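Local coordinates for beta-galactosidase (Trichoderma reesei, PDB 3OGV), which probably hydrolyses terminal non-reducing beta-D-galactose residues from beta-D-galactosides, as a member of glycoside hydrolase family 35, at residues 580-585 against 612-617; 533-538 against 549-554; 41-46 against 317-322. All coordinates share one frame; numbering follows the deposited sequence.

Interaction 1. Residues 580-585 against 612-617; sequences DSVIIN and LEIIGI
Ile583 faces Ile615, and Asn585 faces Glu613, as antiparallel hydrogen-bonded pairs, with Ile584 and Ile614 as the non-hydrogen-bonded pair between them; the axes of strands 583-585 and 612-615 approach to 4.7 Å at 159°. They lie in the mixed sheet of beta-galactosidase domain 3, between strands 558-559 and 641-643. Ile615 N to Ile583 O spans 2.8 Å. At Gly616, whose backbone angles leave no room for a side chain, direct pairing stops and a water donates to both Ser581 O and Gly616 O. Branched aliphatics fill the buried faces: Ile584 and Ile614 side by side on one, Ile583 and Ile615 on the other, against Val482. Val582 CG1 presses on Ile614 CG2 at a tight 3.4 Å. With its CG swung opposite the backbone N (chi1 168°), Asn585 sends ND2 along an almost straight bond of 3.1 Å to the anti side of Glu613 OE1, 29° out of the carboxylate plane, an oxygen that also takes a salt bridge from Arg537. With an alanine in place of Asn585, Glu613 OE1 would probably keep Arg537 but lose its donor from the neighbouring strand. Amide and guanidinium thus steady a partly buried charge at the end of an otherwise apolar strand pair.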
loop_
_atom_site.group_PDB
_atom_site.type_symbol
_atom_site.label_atom_id
_atom_site.label_comp_id
_atom_site.label_asym_id
_atom_site.label_seq_id
_atom_site.Cartn_x
_atom_site.Cartn_y
_atom_site.Cartn_z
ATOM N N ASP A 580 9.218 -15.074 23.162
ATOM C CA ASP A 580 9.759 -16.467 22.933
ATOM C C ASP A 580 9.766 -16.723 21.413
ATOM O O ASP A 580 8.802 -16.334 20.701
ATOM C CB ASP A 580 8.899 -17.518 23.643
ATOM C CG ASP A 580 8.965 -17.416 25.190
ATOM O OD1 ASP A 580 9.883 -16.722 25.706
ATOM O OD2 ASP A 580 8.076 -18.052 25.782
ATOM N N SER A 581 10.835 -17.240 20.881
ATOM C CA SER A 581 11.028 -17.306 19.448
ATOM C C SER A 581 11.855 -18.521 19.070
ATOM O O SER A 581 12.387 -19.218 19.972
ATOM C CB SER A 581 11.700 -16.077 18.896
ATOM O OG SER A 581 13.049 -16.084 19.355
ATOM N N VAL A 582 11.969 -18.752 17.783
ATOM C CA VAL A 582 13.002 -19.643 17.191
ATOM C C VAL A 582 13.696 -18.834 16.156
ATOM O O VAL A 582 13.033 -18.033 15.436
ATOM C CB VAL A 582 12.300 -20.925 16.505
ATOM C CG1 VAL A 582 13.332 -21.860 15.884
ATOM C CG2 VAL A 582 11.455 -21.726 17.525
ATOM N N ILE A 583 15.011 -18.974 15.971
ATOM C CA ILE A 583 15.723 -18.274 14.967
ATOM C C ILE A 583 15.984 -19.186 13.784
ATOM O O ILE A 583 16.431 -20.315 13.968
ATOM C CB ILE A 583 17.005 -17.648 15.486
ATOM C CG1 ILE A 583 16.683 -16.700 16.665
ATOM C CG2 ILE A 583 17.867 -17.021 14.419
ATOM C CD1 ILE A 583 17.981 -16.383 17.537
ATOM N N ILE A 584 15.660 -18.758 12.570
ATOM C CA ILE A 584 15.806 -19.634 11.397
ATOM C C ILE A 584 16.621 -18.926 10.358
ATOM O O ILE A 584 16.342 -17.765 9.967
ATOM C CB ILE A 584 14.485 -20.075 10.833
ATOM C CG1 ILE A 584 13.680 -20.869 11.853
ATOM C CG2 ILE A 584 14.673 -20.821 9.491
ATOM C CD1 ILE A 584 12.334 -21.449 11.452
ATOM N N ASN A 585 17.711 -19.572 9.872
ATOM C CA ASN A 585 18.570 -19.031 8.846
ATOM C C ASN A 585 18.234 -19.762 7.589
ATOM O O ASN A 585 18.460 -21.004 7.480
ATOM C CB ASN A 585 20.082 -19.242 9.229
ATOM C CG ASN A 585 20.958 -18.969 8.084
ATOM O OD1 ASN A 585 20.695 -18.160 7.209
ATOM N ND2 ASN A 585 22.186 -19.533 8.228
ATOM N N LEU A 612 17.870 -25.059 5.554
ATOM C CA LEU A 612 17.348 -24.273 6.706
ATOM C C LEU A 612 18.129 -24.624 7.895
ATOM O O LEU A 612 18.326 -25.833 8.166
ATOM C CB LEU A 612 15.906 -24.641 7.016
ATOM C CG LEU A 612 14.750 -24.174 6.181
ATOM C CD1 LEU A 612 13.483 -24.712 6.896
ATOM C CD2 LEU A 612 14.784 -22.704 6.007
ATOM N N GLU A 613 18.589 -23.646 8.682
ATOM C CA GLU A 613 19.247 -23.886 9.944
ATOM C C GLU A 613 18.374 -23.367 11.068
ATOM O O GLU A 613 17.897 -22.185 10.985
ATOM C CB GLU A 613 20.603 -23.190 9.928
ATOM C CG GLU A 613 21.425 -23.376 11.251
ATOM C CD GLU A 613 22.687 -22.528 11.149
ATOM O OE1 GLU A 613 22.646 -21.349 10.659
ATOM O OE2 GLU A 613 23.748 -23.039 11.505
ATOM N N ILE A 614 18.029 -24.163 12.007
ATOM C CA ILE A 614 17.134 -23.818 13.070
ATOM C C ILE A 614 17.900 -23.690 14.352
ATOM O O ILE A 614 18.646 -24.620 14.773
ATOM C CB ILE A 614 16.054 -24.863 13.297
ATOM C CG1 ILE A 614 15.486 -25.522 12.046
ATOM C CG2 ILE A 614 14.997 -24.376 14.300
ATOM C CD1 ILE A 614 14.809 -24.718 11.346
ATOM N N ILE A 615 17.835 -22.543 14.986
ATOM C CA ILE A 615 18.671 -22.162 16.158
ATOM C C ILE A 615 17.731 -21.931 17.319
ATOM O O ILE A 615 16.787 -21.087 17.239
ATOM C CB ILE A 615 19.521 -20.889 15.833
ATOM C CG1 ILE A 615 20.473 -21.203 14.667
ATOM C CG2 ILE A 615 20.246 -20.358 17.055
ATOM C CD1 ILE A 615 20.971 -20.033 14.016
ATOM N N GLY A 616 17.901 -22.601 18.434
ATOM C CA GLY A 616 17.106 -22.436 19.650
ATOM C C GLY A 616 15.984 -23.406 19.709
ATOM O O GLY A 616 14.810 -23.100 19.733
ATOM N N ILE A 617 16.245 -24.694 19.568
ATOM C CA ILE A 617 15.215 -25.718 19.599
ATOM C C ILE A 617 14.635 -25.860 21.026
ATOM O O ILE A 617 15.381 -26.085 21.930
ATOM C CB ILE A 617 15.901 -27.146 19.287
ATOM C CG1 ILE A 617 16.787 -27.146 18.007
ATOM C CG2 ILE A 617 14.825 -28.229 19.343
ATOM C CD1 ILE A 617 16.078 -26.624 16.862
HETATM O O HOH W 1 12.776 -21.793 20.956
#

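Interaction 2. Residues 533-538 against 549-554; sequences ASSARQ and MVDRNS. With MAN (alpha-D-mannopyranose), chain B.
Arg537 lays its aliphatic stem alongside Val550, the two side chains pointing the same way, with Arg537 CD 3.7 Å from Val550 CG1. The contact lies in domain 2, at the open end of a beta-hairpin formed by strands 538-542 and 545-551, where the second strand runs straight into helix 552-555. Arginine suits this place because its carbons pack on a valine while a bend at chi3 (71°) turns its guanidinium to salt bridges with Glu513 and Glu613 and a hydrogen bond with Tyr558. Gln538 and Met549 form the last hydrogen-bonded pair of the hairpin; Met549 N meets Gln538 O at 2.8 Å, and the flexible thioether folds its CE to 3.9 Å from Gln538 CB. The amide of Gln538 is used at both ends: NE2 bonds back to Ala536 O from above the carbonyl plane, and OE1 accepts from the backbone of Asn516 and Val517. Ahead of the hairpin, Ser534 OG accepts from Ala536 N in an ST turn, and a water joins Ser534 O to Asp551 N where the loop 534-536 stands off from the strand. Asp551 CG comes within 3.3 Å of Ser534 O, a close approach rather than a bond. Asp551 is the N-cap of the helix: its CG sits between the backbone N and carbonyl carbon (chi1 70°), which turns OD1 to the first helical turn. Ser554 N reaches OD1 from above the carboxylate plane, while Ser554 OG arrives nearly in line with the C-O bond at 2.7 Å. In that turn Asn553 ND2 donates to O2 of a bound mannose, 3.0 Å away and nearly straight at 171°.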
loop_
_atom_site.group_PDB
_atom_site.type_symbol
_atom_site.label_atom_id
_atom_site.label_comp_id
_atom_site.label_asym_id
_atom_site.label_seq_id
_atom_site.Cartn_x
_atom_site.Cartn_y
_atom_site.Cartn_z
ATOM N N ALA A 533 33.424 -8.363 8.665
ATOM C CA ALA A 533 32.243 -9.100 8.133
ATOM C C ALA A 533 32.517 -9.599 6.705
ATOM O O ALA A 533 33.164 -8.926 5.903
ATOM C CB ALA A 533 31.015 -8.096 8.135
ATOM N N SER A 534 31.965 -10.777 6.395
ATOM C CA SER A 534 32.120 -11.361 4.987
ATOM C C SER A 534 31.039 -12.405 4.876
ATOM O O SER A 534 30.334 -12.665 5.814
ATOM C CB SER A 534 33.541 -11.974 4.838
ATOM O OG SER A 534 33.667 -13.217 5.555
ATOM N N SER A 535 31.031 -13.077 3.714
ATOM C CA SER A 535 30.193 -14.212 3.491
ATOM C C SER A 535 30.413 -15.368 4.449
ATOM O O SER A 535 29.541 -16.222 4.530
ATOM C CB SER A 535 30.445 -14.705 1.980
ATOM O OG SER A 535 29.882 -13.640 1.215
ATOM N N ALA A 536 31.556 -15.457 5.068
ATOM C CA ALA A 536 31.866 -16.579 5.961
ATOM C C ALA A 536 31.485 -16.198 7.417
ATOM O O ALA A 536 32.071 -15.219 7.978
ATOM C CB ALA A 536 33.342 -16.856 5.942
ATOM N N ARG A 537 30.464 -16.842 7.902
ATOM C CA ARG A 537 29.998 -16.532 9.274
ATOM C C ARG A 537 31.097 -16.842 10.294
ATOM O O ARG A 537 31.877 -17.846 10.183
ATOM C CB ARG A 537 28.806 -17.401 9.651
ATOM C CG ARG A 537 28.249 -17.158 11.024
ATOM C CD ARG A 537 26.840 -17.786 11.172
ATOM N NE ARG A 537 26.971 -19.259 11.217
ATOM C CZ ARG A 537 25.941 -20.083 11.253
ATOM N NH1 ARG A 537 24.639 -19.609 11.231
ATOM N NH2 ARG A 537 26.085 -21.365 11.366
ATOM N N GLN A 538 31.225 -16.046 11.328
ATOM C CA GLN A 538 32.078 -16.371 12.487
ATOM C C GLN A 538 31.187 -16.716 13.670
ATOM O O GLN A 538 30.099 -16.088 13.836
ATOM C CB GLN A 538 32.986 -15.203 12.883
ATOM C CG GLN A 538 33.605 -14.474 11.722
ATOM C CD GLN A 538 34.671 -15.290 11.022
ATOM O OE1 GLN A 538 35.734 -15.575 11.617
ATOM N NE2 GLN A 538 34.447 -15.635 9.780
ATOM N N MET A 549 28.212 -14.008 13.941
ATOM C CA MET A 549 28.644 -12.803 13.345
ATOM C C MET A 549 28.620 -12.931 11.860
ATOM O O MET A 549 29.412 -13.683 11.245
ATOM C CB MET A 549 30.082 -12.490 13.762
ATOM C CG MET A 549 30.236 -12.037 15.239
ATOM S SD MET A 549 31.870 -12.392 15.959
ATOM C CE MET A 549 31.648 -14.068 16.373
ATOM N N VAL A 550 27.654 -12.254 11.232
ATOM C CA VAL A 550 27.403 -12.389 9.807
ATOM C C VAL A 550 27.491 -11.086 9.044
ATOM O O VAL A 550 27.543 -9.971 9.637
ATOM C CB VAL A 550 26.044 -12.998 9.522
ATOM C CG1 VAL A 550 25.936 -14.341 10.290
ATOM C CG2 VAL A 550 24.863 -12.099 10.005
ATOM N N ASP A 551 27.583 -11.170 7.733
ATOM C CA ASP A 551 27.453 -9.960 6.936
ATOM C C ASP A 551 25.951 -9.618 6.691
ATOM O O ASP A 551 25.057 -10.401 6.939
ATOM C CB ASP A 551 28.255 -9.964 5.669
ATOM C CG ASP A 551 27.774 -10.868 4.647
ATOM O OD1 ASP A 551 26.973 -11.785 4.855
ATOM O OD2 ASP A 551 28.376 -10.668 3.567
ATOM N N ARG A 552 25.754 -8.399 6.228
ATOM C CA ARG A 552 24.358 -7.870 6.029
ATOM C C ARG A 552 23.572 -8.791 5.090
ATOM O O ARG A 552 22.407 -9.155 5.349
ATOM C CB ARG A 552 24.412 -6.483 5.492
ATOM C CG ARG A 552 22.980 -5.937 5.302
ATOM C CD ARG A 552 23.063 -4.700 4.345
ATOM N NE ARG A 552 23.696 -3.591 4.999
ATOM C CZ ARG A 552 24.851 -2.969 4.751
ATOM N NH1 ARG A 552 25.606 -3.092 3.587
ATOM N NH2 ARG A 552 25.103 -1.959 5.599
ATOM N N ASN A 553 24.213 -9.168 3.975
ATOM C CA ASN A 553 23.478 -9.966 2.975
ATOM C C ASN A 553 23.110 -11.326 3.473
ATOM O O ASN A 553 22.076 -11.894 3.132
ATOM C CB ASN A 553 24.224 -10.059 1.661
ATOM C CG ASN A 553 24.258 -8.734 0.952
ATOM O OD1 ASN A 553 25.021 -7.835 1.346
ATOM N ND2 ASN A 553 23.456 -8.526 -0.062
ATOM N N SER A 554 23.909 -11.890 4.373
ATOM C CA SER A 554 23.537 -13.115 5.049
ATOM C C SER A 554 22.379 -12.886 6.052
ATOM O O SER A 554 21.423 -13.700 6.200
ATOM C CB SER A 554 24.673 -13.803 5.905
ATOM O OG SER A 554 25.673 -14.180 4.945
HETATM C C1 MAN B . 23.124 -6.514 -3.588
HETATM C C2 MAN B . 23.547 -5.436 -2.588
HETATM C C3 MAN B . 25.043 -5.190 -2.686
HETATM C C4 MAN B . 25.769 -6.503 -2.472
HETATM C C5 MAN B . 25.302 -7.537 -3.487
HETATM C C6 MAN B . 25.917 -8.942 -3.100
HETATM O O2 MAN B . 23.173 -5.856 -1.295
HETATM O O3 MAN B . 25.341 -4.267 -1.671
HETATM O O4 MAN B . 27.181 -6.291 -2.630
HETATM O O5 MAN B . 23.864 -7.735 -3.384
HETATM O O6 MAN B . 25.582 -9.792 -4.153
HETATM O O HOH W 2 30.982 -12.512 8.891
HETATM O O HOH W 3 28.405 -14.031 7.228
HETATM O O HOH W 4 26.908 -16.250 6.564
HETATM O O HOH W 5 27.123 -16.777 3.147
HETATM O O HOH W 6 26.922 -12.987 2.005
#

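Interaction 3. Residues 41-46 against 317-322; sequences VIFSGE and TIFNIY. With PTQ (2-phenylethyl 1-thio-beta-D-galactopyranoside), chain E.
Strands 42-46 and 318-321 run parallel and in register from Ile42-Ile318 to Gly45-Ile321, their axes 4.4 Å apart at 22°, with Ser44 bonding through its N to Phe319 O and through its O to Ile321 N. This pairing closes the TIM barrel, joining its first and last strands. On the face of Ile42, Ser44, Ile318 and Asn320, polar side chains interlock toward the ligand end, joined by Glu46. Ser44 OG donates to Asn320 OD1 at 2.8 Å from above the carbonyl plane, while Asn320 ND2 donates to Glu46 OE1 at 2.9 Å and to Val277 O. These bonds hold the amide, its CG anti to the backbone N (chi1 179°), against flipping. Glu46 OE1 also bonds to Ser74, while OE2 takes a salt bridge from Arg114 and a hydrogen bond with His48. The carboxylate lies obliquely to the Tyr322 ring, planes 43° apart, with Glu46 CD 3.6 Å from Tyr322 CD2. Tyr322 borders the galactoside pocket, its CE1 3.5 Å from O5, the exocyclic hydroxyl on C6 of the bound thiogalactoside. On the other face the rings of Phe43 and Phe319 are near parallel but slid apart, and Ile321 CD1 lies over the rim of one Phe319 face. Large rings fill the layer outside the strands, Phe43 stacking on Phe70 and Phe319 meeting Tyr308 of helix 301-313 edge-to-face. Strand 72-76 flanks 38-47, strand 275-280 flanks 318-321, and helix 374-377 touches Val41 and Thr317.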
loop_
_atom_site.group_PDB
_atom_site.type_symbol
_atom_site.label_atom_id
_atom_site.label_comp_id
_atom_site.label_asym_id
_atom_site.label_seq_id
_atom_site.Cartn_x
_atom_site.Cartn_y
_atom_site.Cartn_z
ATOM N N VAL A 41 7.570 -0.720 21.265
ATOM C CA VAL A 41 7.758 0.142 20.112
ATOM C C VAL A 41 6.763 -0.339 19.068
ATOM O O VAL A 41 6.792 -1.485 18.617
ATOM C CB VAL A 41 9.169 -0.026 19.484
ATOM C CG1 VAL A 41 9.275 0.737 18.212
ATOM C CG2 VAL A 41 10.255 0.428 20.469
ATOM N N ILE A 42 5.790 0.502 18.674
ATOM C CA ILE A 42 4.837 0.148 17.583
ATOM C C ILE A 42 5.520 0.390 16.266
ATOM O O ILE A 42 5.934 1.499 15.978
ATOM C CB ILE A 42 3.583 1.015 17.721
ATOM C CG1 ILE A 42 2.835 0.693 19.008
ATOM C CG2 ILE A 42 2.672 0.851 16.503
ATOM C CD1 ILE A 42 2.256 -0.711 19.139
ATOM N N PHE A 43 5.660 -0.702 15.524
ATOM C CA PHE A 43 6.274 -0.618 14.194
ATOM C C PHE A 43 5.244 -1.290 13.274
ATOM O O PHE A 43 4.902 -2.462 13.419
ATOM C CB PHE A 43 7.675 -1.375 14.203
ATOM C CG PHE A 43 8.619 -0.927 13.155
ATOM C CD1 PHE A 43 8.298 -0.064 12.109
ATOM C CD2 PHE A 43 9.967 -1.336 13.256
ATOM C CE1 PHE A 43 9.269 0.386 11.207
ATOM C CE2 PHE A 43 10.953 -0.910 12.344
ATOM C CZ PHE A 43 10.629 -0.040 11.354
ATOM N N SER A 44 4.699 -0.413 12.403
ATOM C CA SER A 44 3.457 -0.719 11.668
ATOM C C SER A 44 3.703 -0.494 10.174
ATOM O O SER A 44 4.516 0.295 9.747
ATOM C CB SER A 44 2.417 0.331 12.166
ATOM O OG SER A 44 1.152 0.149 11.476
ATOM N N GLY A 45 2.859 -1.297 9.497
ATOM C CA GLY A 45 2.851 -1.124 7.966
ATOM C C GLY A 45 1.379 -0.835 7.506
ATOM O O GLY A 45 0.467 -1.424 7.962
ATOM N N GLU A 46 1.350 0.051 6.472
ATOM C CA GLU A 46 0.016 0.390 5.954
ATOM C C GLU A 46 -0.421 -0.692 4.940
ATOM O O GLU A 46 0.363 -0.989 3.980
ATOM C CB GLU A 46 0.139 1.773 5.265
ATOM C CG GLU A 46 -1.254 2.221 4.840
ATOM C CD GLU A 46 -1.940 3.063 5.919
ATOM O OE1 GLU A 46 -1.380 3.338 7.017
ATOM O OE2 GLU A 46 -3.079 3.568 5.625
ATOM N N THR A 317 8.624 6.097 18.608
ATOM C CA THR A 317 8.138 4.849 19.183
ATOM C C THR A 317 6.774 4.370 18.685
ATOM O O THR A 317 6.306 3.355 19.056
ATOM C CB THR A 317 8.142 4.805 20.712
ATOM O OG1 THR A 317 7.351 5.906 21.195
ATOM C CG2 THR A 317 9.645 4.991 21.228
ATOM N N ILE A 318 6.131 5.240 17.786
ATOM C CA ILE A 318 4.965 4.737 16.966
ATOM C C ILE A 318 5.324 5.141 15.580
ATOM O O ILE A 318 5.459 6.320 15.280
ATOM C CB ILE A 318 3.628 5.387 17.440
ATOM C CG1 ILE A 318 3.315 4.997 18.888
ATOM C CG2 ILE A 318 2.493 4.924 16.451
ATOM C CD1 ILE A 318 1.997 5.635 19.452
ATOM N N PHE A 319 5.561 4.137 14.719
ATOM C CA PHE A 319 6.191 4.388 13.394
ATOM C C PHE A 319 5.484 3.526 12.401
ATOM O O PHE A 319 5.572 2.302 12.468
ATOM C CB PHE A 319 7.718 4.002 13.566
ATOM C CG PHE A 319 8.597 4.293 12.412
ATOM C CD1 PHE A 319 8.337 5.227 11.514
ATOM C CD2 PHE A 319 9.777 3.556 12.343
ATOM C CE1 PHE A 319 9.221 5.482 10.456
ATOM C CE2 PHE A 319 10.697 3.797 11.348
ATOM C CZ PHE A 319 10.431 4.769 10.398
ATOM N N ASN A 320 4.787 4.152 11.445
ATOM C CA ASN A 320 4.023 3.427 10.403
ATOM C C ASN A 320 4.493 3.821 9.033
ATOM O O ASN A 320 4.673 4.961 8.682
ATOM C CB ASN A 320 2.517 3.819 10.499
ATOM C CG ASN A 320 1.662 3.144 9.454
ATOM O OD1 ASN A 320 1.664 1.894 9.309
ATOM N ND2 ASN A 320 0.947 3.962 8.674
ATOM N N ILE A 321 4.797 2.760 8.281
ATOM C CA ILE A 321 5.343 2.891 6.869
ATOM C C ILE A 321 4.188 2.811 5.815
ATOM O O ILE A 321 3.531 1.806 5.681
ATOM C CB ILE A 321 6.353 1.732 6.629
ATOM C CG1 ILE A 321 7.493 1.748 7.705
ATOM C CG2 ILE A 321 6.938 1.868 5.200
ATOM C CD1 ILE A 321 8.194 3.055 7.942
ATOM N N TYR A 322 4.047 3.971 5.147
ATOM C CA TYR A 322 2.954 4.127 4.149
ATOM C C TYR A 322 3.640 4.188 2.767
ATOM O O TYR A 322 4.441 5.084 2.505
ATOM C CB TYR A 322 2.271 5.483 4.409
ATOM C CG TYR A 322 1.042 5.678 3.481
ATOM C CD1 TYR A 322 1.220 5.927 2.128
ATOM C CD2 TYR A 322 -0.244 5.576 3.991
ATOM C CE1 TYR A 322 0.071 6.041 1.282
ATOM C CE2 TYR A 322 -1.401 5.715 3.171
ATOM C CZ TYR A 322 -1.169 5.888 1.802
ATOM O OH TYR A 322 -2.336 5.968 0.995
HETATM C C1 PTQ E . -0.757 11.606 2.944
HETATM O O1 PTQ E . -0.227 11.492 1.598
HETATM S S1 PTQ E . -0.742 13.408 3.326
HETATM C C2 PTQ E . -2.144 11.081 3.098
HETATM O O2 PTQ E . -2.590 11.117 4.425
HETATM C C3 PTQ E . -2.335 9.686 2.499
HETATM O O3 PTQ E . -3.693 9.363 2.445
HETATM C C4 PTQ E . -1.661 9.590 1.144
HETATM O O4 PTQ E . -2.470 10.416 0.246
HETATM C C5 PTQ E . -0.250 10.059 1.121
HETATM O O5 PTQ E . 0.519 8.851 -0.753
HETATM C C6 PTQ E . 0.505 10.208 -0.159
HETATM C C7 PTQ E . 1.025 13.779 3.212
HETATM C C8 PTQ E . 1.322 15.256 3.195
HETATM C C9 PTQ E . 2.767 15.527 3.054
HETATM C C10 PTQ E . 3.326 15.655 1.787
HETATM C C11 PTQ E . 4.721 15.850 1.694
HETATM C C12 PTQ E . 5.505 15.900 2.868
HETATM C C13 PTQ E . 4.904 15.731 4.091
HETATM C C14 PTQ E . 3.591 15.501 4.187
#

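Interactions 1 and 2 belong to neighbouring beta-rich domains and meet directly: Arg537 NH1 lies 2.7 Å from Glu613 OE1, a salt bridge that ties the loop 533-538 to the strand pair of 580-585 and 612-617. Interaction 3 touches neither, its nearest atoms being about 15 Å from each, and lies nearest the middle of the chain. The chemistry follows burial. Interaction 3 is wholly buried, with aromatic packing on one face and an engaged polar network on the other, next to the sugar pocket. Interaction 1 is mostly aliphatic with one charged corner. Interaction 2, partly exposed, adds bridging waters, a helix cap and a mannose contact to its short backbone pairing.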